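Local coordinates for transmembrane protein (Bartonella henselae, PDB 3PAM) that probably serves as the oligopeptide-binding component of an ABC-type transport system, as a member of the family 5 extracellular solute-binding proteins, at residues E139-K142 / V143-F147; Q167-N170 / R171-M174; G49-G53 / S54-S58. One frame throughout, in Å; residues are numbered along the deposited sequence.

Interaction 1: E139-K142 / V143-F147; sequences EEEK and VALAF
E141 and L145 run side by side along one flank of helix 138-152, the crossover helix of a beta-alpha-beta unit between strands 130-135 and 157-162. The contacts across 139-147 are local, most of them made about a turn apart along the helix. The tightly packed side of the helix is the one carrying E140, V143, A144 and F147. Here the backbone carbonyl of E140 takes the amide of A144 at 2.7 Å between O and N, and the A144 methyl group settles beside the same oxygen. V143 turns CG2 back along the helix, anti to its own carbonyl carbon, which lays that methyl 3.4 Å from E139 O; the bond from V143 N to E139 O is weak. Outward from this side, V143 packs on L255 and Y256 of strand 252-257, while the F147 ring meets F8 and stands edge-to-face with F30. The carboxylate of E140 is buried but well supplied: OE2 forms a salt bridge with K183 NZ and OE1 accepts from Q136 N, an environment that would be expected to keep it ionised.

The other side is looser. E139 and K142 are exposed, and K142 contributes chiefly its carbonyl, whose O accepts A146 N at 3.0 Å. L145 is exposed too, yet its branch folds back over the preceding turn: with CG anti to the carbonyl carbon (chi1 -77°), CG comes within 3.1 Å of E141 O, the oxygen that also accepts L145 N. E141, partly exposed, sends its chain out extended; its OE2 makes a weak hydrogen bond with T162 OG1, and its CG lies against L145 CD1 at 3.6 Å.

Interaction 2: Q167-N170 / R171-M174; sequences QYQN and RLGM
Q167 lies alongside R171, one turn further on in helix 165-174, and both chains point the same way. The aliphatic parts touch first, Q167 CG against R171 CD at 3.7 Å. Beyond them the amide sits at the edge of the guanidinium, near its plane, with the two flat groups turned 45° against each other. A bend at chi3 (52°) carries the arginine head to its stronger partners: NH2 forms a salt bridge with E132 OE1 and NE donates to N176 O, two contacts that should fix its rotation. Beneath the side chains, Q167 O accepts R171 N at 2.9 Å.

Y168 is buried. Its ring, swung out with CG anti to the backbone N (chi1 -174°), meets L172 obliquely, CE2 lying 4.2 Å from CG of the leucine, and both side chains press on I180 of strand 179-184. Y168 O takes L172 N at 3.0 Å.

Q169 belongs to the exposed side. Its chain doubles over at chi2 and crosses the leucine, which brings OE1 to 3.5 Å from L172 CD1, a van der Waals touch. Q169 O accepts G173 N at 3.1 Å.

N170 contributes mainly its backbone: O accepts M174 N, and the selenomethionine packs CG against that same oxygen at 3.3 Å. Regular i to i+4 bonding thus joins all four residues to the next turn, as in an amphipathic surface helix that lays one flank on a beta-sheet.

Interaction 3: G49-G53 / S54-S58; sequences GYWDG and SILSS
Apolar contact between W51 and L56 closes this irregular segment, which runs without helix or strand from G49 to S58. The two side chains cross obliquely: CB of W51 meets CB of L56 at 3.9 Å, and further out L56 CD1 approaches CD1 of the indole. Having CG anti to the carbonyl carbon (chi1 -80°) carries the indole away from the turn, and the W51 side chain also packs on V239 of helix 232-249 and on N186. L56 in turn reaches P190.

No direct hydrogen bond crosses between the halves. The D52 carboxylate reaches back to G49, where OD1 accepts the backbone N at 2.9 Å through its syn lone pair, while OD2 holds a second, weak bond to the same nitrogen and also takes E48 N. In the second half, S57 N donates to S54 O at 3.0 Å, the bond of a type I beta turn from S54 to S57. S54 OG accepts L56 N inside it, although the position of that nitrogen is less certain.

Water supplies the polar link between the halves. Water 1 accepts from W51 N and donates to D52 OD1 at 2.6 Å. It is also hydrogen-bonded to S57 OG, at 2.5 Å. Water 2 joins the same serine to G53, accepting from G53 N and meeting S57 OG at 2.6 Å. S57 OG is thus gripped by two waters and has a weak hydrogen bond with I59 N besides. The arrangement is that of a type I beta turn, with, less certainly, an ST turn at S54, in the loop between strand 45-46 and helix 65-71.

Overall arrangement
Interactions 1 and 2 each lie within a single helix, 138-152 and 165-174, joining one turn to the next, and both helices pack on strands 130-135 and 179-184 of the mixed sheet. Their centres lie about 19 Å apart. Interaction 1 is partly buried and sets aromatic and aliphatic groups against strand 252-257 too, whereas interaction 2 is a surface contact with chiefly Y168 turned inward. Interaction 3 stands apart, its centre about 26 Å from that of interaction 1 and about 30 Å from that of interaction 2, in a loop laid on helix 232-249. Where regular backbone bonds hold both helices, two waters on the S57 hydroxyl, with the W51-L56 contact, do the joining in the loop.

Interaction 1: E139-K142 / V143-F147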
loop_
_atom_site.group_PDB
_atom_site.type_symbol
_atom_site.label_atom_id
_atom_site.label_comp_id
_atom_site.label_asym_id
_atom_site.label_seq_id
_atom_site.Cartn_x
_atom_site.Cartn_y
_atom_site.Cartn_z
ATOM N N GLU A 139 17.193 -10.427 -1.470
ATOM C CA GLU A 139 16.856 -9.240 -2.231
ATOM C C GLU A 139 15.786 -8.434 -1.493
ATOM O O GLU A 139 15.766 -7.203 -1.564
ATOM C CB GLU A 139 16.363 -9.624 -3.637
ATOM C CG GLU A 139 16.294 -8.438 -4.605
ATOM C CD GLU A 139 15.461 -8.716 -5.856
ATOM O OE1 GLU A 139 14.206 -8.747 -5.751
ATOM O OE2 GLU A 139 16.064 -8.878 -6.942
ATOM N N GLU A 140 14.884 -9.130 -0.802
ATOM C CA GLU A 140 13.829 -8.452 -0.053
ATOM C C GLU A 140 14.465 -7.849 1.174
ATOM O O GLU A 140 14.158 -6.710 1.549
ATOM C CB GLU A 140 12.711 -9.415 0.353
ATOM C CG GLU A 140 11.901 -9.983 -0.820
ATOM C CD GLU A 140 10.638 -10.721 -0.392
ATOM O OE1 GLU A 140 10.419 -10.953 0.828
ATOM O OE2 GLU A 140 9.855 -11.085 -1.305
ATOM N N GLU A 141 15.378 -8.609 1.786
ATOM C CA GLU A 141 16.053 -8.147 2.996
ATOM C C GLU A 141 16.771 -6.840 2.711
ATOM O O GLU A 141 16.625 -5.892 3.468
ATOM C CB GLU A 141 17.020 -9.199 3.514
ATOM C CG GLU A 141 17.921 -8.725 4.626
ATOM C CD GLU A 141 18.940 -9.771 4.999
ATOM O OE1 GLU A 141 19.781 -10.159 4.135
ATOM O OE2 GLU A 141 18.899 -10.215 6.165
ATOM N N LYS A 142 17.508 -6.773 1.603
ATOM C CA LYS A 142 18.151 -5.509 1.217
ATOM C C LYS A 142 17.137 -4.367 1.134
ATOM O O LYS A 142 17.383 -3.293 1.671
ATOM C CB LYS A 142 18.898 -5.623 -0.107
ATOM C CG LYS A 142 20.219 -6.401 -0.078
ATOM C CD LYS A 142 20.738 -6.541 -1.501
ATOM C CE LYS A 142 22.142 -7.154 -1.558
ATOM N NZ LYS A 142 22.165 -8.569 -1.058
ATOM N N VAL A 143 15.996 -4.598 0.482
ATOM C CA VAL A 143 15.007 -3.537 0.288
ATOM C C VAL A 143 14.382 -3.126 1.627
ATOM O O VAL A 143 14.156 -1.939 1.888
ATOM C CB VAL A 143 13.888 -3.948 -0.712
ATOM C CG1 VAL A 143 12.767 -2.893 -0.767
ATOM C CG2 VAL A 143 14.458 -4.161 -2.090
ATOM N N ALA A 144 14.111 -4.125 2.463
ATOM C CA ALA A 144 13.537 -3.908 3.774
ATOM C C ALA A 144 14.518 -3.149 4.685
ATOM O O ALA A 144 14.104 -2.329 5.507
ATOM C CB ALA A 144 13.106 -5.224 4.397
ATOM N N LEU A 145 15.805 -3.422 4.516
ATOM C CA LEU A 145 16.854 -2.789 5.310
ATOM C C LEU A 145 17.019 -1.337 4.921
ATOM O O LEU A 145 17.252 -0.484 5.776
ATOM C CB LEU A 145 18.166 -3.543 5.141
ATOM C CG LEU A 145 18.325 -4.861 5.905
ATOM C CD1 LEU A 145 19.528 -5.622 5.372
ATOM C CD2 LEU A 145 18.456 -4.586 7.416
ATOM N N ALA A 146 16.877 -1.051 3.633
ATOM C CA ALA A 146 16.832 0.326 3.154
ATOM C C ALA A 146 15.613 1.067 3.715
ATOM O O ALA A 146 15.707 2.221 4.100
ATOM C CB ALA A 146 16.817 0.343 1.626
ATOM N N PHE A 147 14.462 0.406 3.756
ATOM C CA PHE A 147 13.271 1.005 4.367
ATOM C C PHE A 147 13.533 1.286 5.842
ATOM O O PHE A 147 13.202 2.355 6.328
ATOM C CB PHE A 147 12.040 0.111 4.167
ATOM C CG PHE A 147 10.719 0.783 4.479
ATOM C CD1 PHE A 147 10.563 2.161 4.417
ATOM C CD2 PHE A 147 9.613 0.017 4.798
ATOM C CE1 PHE A 147 9.320 2.748 4.707
ATOM C CE2 PHE A 147 8.380 0.606 5.074
ATOM C CZ PHE A 147 8.230 1.963 5.032
#

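Interaction 2: Q167-N170 / R171-M174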
loop_
_atom_site.group_PDB
_atom_site.type_symbol
_atom_site.label_atom_id
_atom_site.label_comp_id
_atom_site.label_asym_id
_atom_site.label_seq_id
_atom_site.Cartn_x
_atom_site.Cartn_y
_atom_site.Cartn_z
ATOM N N GLN A 167 8.046 -21.533 7.585
ATOM C CA GLN A 167 7.620 -20.437 8.446
ATOM C C GLN A 167 6.969 -19.305 7.645
ATOM O O GLN A 167 5.868 -18.878 7.979
ATOM C CB GLN A 167 8.779 -19.891 9.283
ATOM C CG GLN A 167 8.309 -18.971 10.404
ATOM C CD GLN A 167 9.447 -18.275 11.114
ATOM O OE1 GLN A 167 10.616 -18.558 10.853
ATOM N NE2 GLN A 167 9.113 -17.360 12.027
ATOM N N TYR A 168 7.630 -18.851 6.581
ATOM C CA TYR A 168 7.119 -17.727 5.818
ATOM C C TYR A 168 5.705 -18.008 5.304
ATOM O O TYR A 168 4.817 -17.152 5.410
ATOM C CB TYR A 168 8.069 -17.343 4.677
ATOM C CG TYR A 168 7.665 -16.085 3.932
ATOM C CD1 TYR A 168 8.065 -14.814 4.377
ATOM C CD2 TYR A 168 6.901 -16.160 2.781
ATOM C CE1 TYR A 168 7.686 -13.658 3.689
ATOM C CE2 TYR A 168 6.530 -15.028 2.090
ATOM C CZ TYR A 168 6.923 -13.786 2.545
ATOM O OH TYR A 168 6.528 -12.690 1.833
ATOM N N GLN A 169 5.501 -19.197 4.743
ATOM C CA GLN A 169 4.190 -19.577 4.228
ATOM C C GLN A 169 3.172 -19.813 5.340
ATOM O O GLN A 169 1.994 -19.524 5.178
ATOM C CB GLN A 169 4.300 -20.809 3.321
ATOM C CG GLN A 169 4.787 -20.472 1.908
ATOM C CD GLN A 169 3.732 -19.738 1.095
ATOM O OE1 GLN A 169 3.811 -18.527 0.901
ATOM N NE2 GLN A 169 2.727 -20.475 0.627
ATOM N N ASN A 170 3.624 -20.343 6.466
ATOM C CA ASN A 170 2.744 -20.560 7.616
ATOM C C ASN A 170 2.200 -19.225 8.108
ATOM O O ASN A 170 1.013 -19.076 8.411
ATOM C CB ASN A 170 3.517 -21.257 8.747
ATOM C CG ASN A 170 2.634 -21.634 9.934
ATOM O OD1 ASN A 170 2.854 -21.163 11.052
ATOM N ND2 ASN A 170 1.645 -22.503 9.700
ATOM N N ARG A 171 3.089 -18.249 8.151
ATOM C CA ARG A 171 2.779 -16.962 8.704
ATOM C C ARG A 171 1.949 -16.112 7.751
ATOM O O ARG A 171 1.057 -15.396 8.197
ATOM C CB ARG A 171 4.052 -16.284 9.236
ATOM C CG ARG A 171 4.563 -17.012 10.497
ATOM C CD ARG A 171 5.801 -16.398 11.118
ATOM N NE ARG A 171 5.666 -14.961 11.360
ATOM C CZ ARG A 171 6.502 -14.245 12.106
ATOM N NH1 ARG A 171 7.535 -14.831 12.692
ATOM N NH2 ARG A 171 6.304 -12.946 12.265
ATOM N N LEU A 172 2.211 -16.213 6.448
ATOM C CA LEU A 172 1.300 -15.616 5.467
ATOM C C LEU A 172 -0.133 -16.126 5.678
ATOM O O LEU A 172 -1.089 -15.350 5.663
ATOM C CB LEU A 172 1.708 -15.946 4.036
ATOM C CG LEU A 172 2.415 -14.942 3.116
ATOM C CD1 LEU A 172 2.325 -15.508 1.696
ATOM C CD2 LEU A 172 1.888 -13.498 3.162
ATOM N N GLY A 173 -0.253 -17.439 5.860
ATOM C CA GLY A 173 -1.534 -18.108 6.005
ATOM C C GLY A 173 -2.270 -17.670 7.248
ATOM O O GLY A 173 -3.490 -17.547 7.226
HETATM N N MSE A 174 -1.524 -17.402 8.319
HETATM C CA MSE A 174 -2.110 -16.998 9.593
HETATM C C MSE A 174 -2.226 -15.480 9.747
HETATM O O MSE A 174 -2.771 -14.984 10.753
HETATM C CB MSE A 174 -1.298 -17.586 10.749
HETATM C CG MSE A 174 -1.252 -19.115 10.798
HETATM SE SE MSE A 174 -3.037 -19.909 10.971
HETATM C CE MSE A 174 -2.535 -21.730 11.538
#

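Interaction 3: G49-G53 / S54-S58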
loop_
_atom_site.group_PDB
_atom_site.type_symbol
_atom_site.label_atom_id
_atom_site.label_comp_id
_atom_site.label_asym_id
_atom_site.label_seq_id
_atom_site.Cartn_x
_atom_site.Cartn_y
_atom_site.Cartn_z
ATOM N N GLY A 49 0.062 2.483 -8.792
ATOM C CA GLY A 49 -1.276 2.118 -8.430
ATOM C C GLY A 49 -1.436 0.646 -8.597
ATOM O O GLY A 49 -0.518 -0.095 -8.427
ATOM N N TYR A 50 -2.628 0.231 -8.939
ATOM C CA TYR A 50 -2.927 -1.165 -8.976
ATOM C C TYR A 50 -3.214 -1.717 -10.345
ATOM O O TYR A 50 -3.188 -2.882 -10.513
ATOM C CB TYR A 50 -4.047 -1.462 -7.996
ATOM C CG TYR A 50 -3.615 -1.258 -6.585
ATOM C CD1 TYR A 50 -3.144 -2.306 -5.841
ATOM C CD2 TYR A 50 -3.648 -0.018 -6.009
ATOM C CE1 TYR A 50 -2.740 -2.131 -4.589
ATOM C CE2 TYR A 50 -3.239 0.157 -4.759
ATOM C CZ TYR A 50 -2.787 -0.905 -4.049
ATOM O OH TYR A 50 -2.365 -0.754 -2.779
ATOM N N TRP A 51 -3.447 -0.877 -11.332
ATOM C CA TRP A 51 -3.618 -1.371 -12.672
ATOM C C TRP A 51 -2.839 -0.491 -13.620
ATOM O O TRP A 51 -3.383 -0.001 -14.571
ATOM C CB TRP A 51 -5.093 -1.418 -13.035
ATOM C CG TRP A 51 -5.754 -2.598 -12.472
ATOM C CD1 TRP A 51 -5.789 -3.812 -13.002
ATOM C CD2 TRP A 51 -6.452 -2.683 -11.241
ATOM N NE1 TRP A 51 -6.458 -4.656 -12.213
ATOM C CE2 TRP A 51 -6.878 -3.986 -11.108
ATOM C CE3 TRP A 51 -6.752 -1.779 -10.235
ATOM C CZ2 TRP A 51 -7.602 -4.416 -10.027
ATOM C CZ3 TRP A 51 -7.463 -2.201 -9.184
ATOM C CH2 TRP A 51 -7.888 -3.502 -9.082
ATOM N N ASP A 52 -1.566 -0.284 -13.294
ATOM C CA ASP A 52 -0.604 0.537 -14.058
ATOM C C ASP A 52 -0.386 0.143 -15.519
ATOM O O ASP A 52 -0.109 -1.011 -15.828
ATOM C CB ASP A 52 0.757 0.584 -13.353
ATOM C CG ASP A 52 0.699 1.301 -12.009
ATOM O OD1 ASP A 52 -0.409 1.699 -11.570
ATOM O OD2 ASP A 52 1.767 1.460 -11.384
ATOM N N GLY A 53 -0.492 1.131 -16.401
ATOM C CA GLY A 53 -0.201 0.940 -17.810
ATOM C C GLY A 53 -1.262 0.094 -18.470
ATOM O O GLY A 53 -0.968 -0.728 -19.322
ATOM N N SER A 54 -2.495 0.311 -18.038
ATOM C CA SER A 54 -3.670 -0.358 -18.544
ATOM C C SER A 54 -4.723 0.724 -18.680
ATOM O O SER A 54 -4.638 1.772 -18.029
ATOM C CB SER A 54 -4.118 -1.428 -17.545
ATOM O OG SER A 54 -5.533 -1.502 -17.425
ATOM N N ILE A 55 -5.713 0.476 -19.525
ATOM C CA ILE A 55 -6.858 1.363 -19.651
ATOM C C ILE A 55 -7.576 1.348 -18.282
ATOM O O ILE A 55 -8.341 2.255 -17.943
ATOM C CB ILE A 55 -7.757 0.918 -20.863
ATOM C CG1 ILE A 55 -8.264 2.121 -21.677
ATOM C CG2 ILE A 55 -8.856 -0.077 -20.448
ATOM C CD1 ILE A 55 -9.576 2.745 -21.214
ATOM N N LEU A 56 -7.272 0.332 -17.478
ATOM C CA LEU A 56 -7.887 0.187 -16.147
ATOM C C LEU A 56 -7.206 0.998 -15.047
ATOM O O LEU A 56 -7.734 1.093 -13.946
ATOM C CB LEU A 56 -7.954 -1.284 -15.721
ATOM C CG LEU A 56 -8.509 -2.308 -16.718
ATOM C CD1 LEU A 56 -8.389 -3.697 -16.115
ATOM C CD2 LEU A 56 -9.946 -1.979 -17.128
ATOM N N SER A 57 -6.038 1.573 -15.330
ATOM C CA SER A 57 -5.366 2.401 -14.349
ATOM C C SER A 57 -6.118 3.697 -14.198
ATOM O O SER A 57 -6.695 4.184 -15.162
ATOM C CB SER A 57 -3.939 2.705 -14.774
ATOM O OG SER A 57 -3.226 3.237 -13.675
ATOM N N SER A 58 -6.108 4.253 -12.987
ATOM C CA SER A 58 -6.749 5.553 -12.714
ATOM C C SER A 58 -5.762 6.697 -12.660
ATOM O O SER A 58 -6.148 7.848 -12.458
ATOM C CB SER A 58 -7.502 5.527 -11.392
ATOM O OG SER A 58 -6.612 5.547 -10.291
HETATM O O HOH W 1 -3.054 1.833 -11.625
HETATM O O HOH W 2 -0.958 3.757 -14.763
#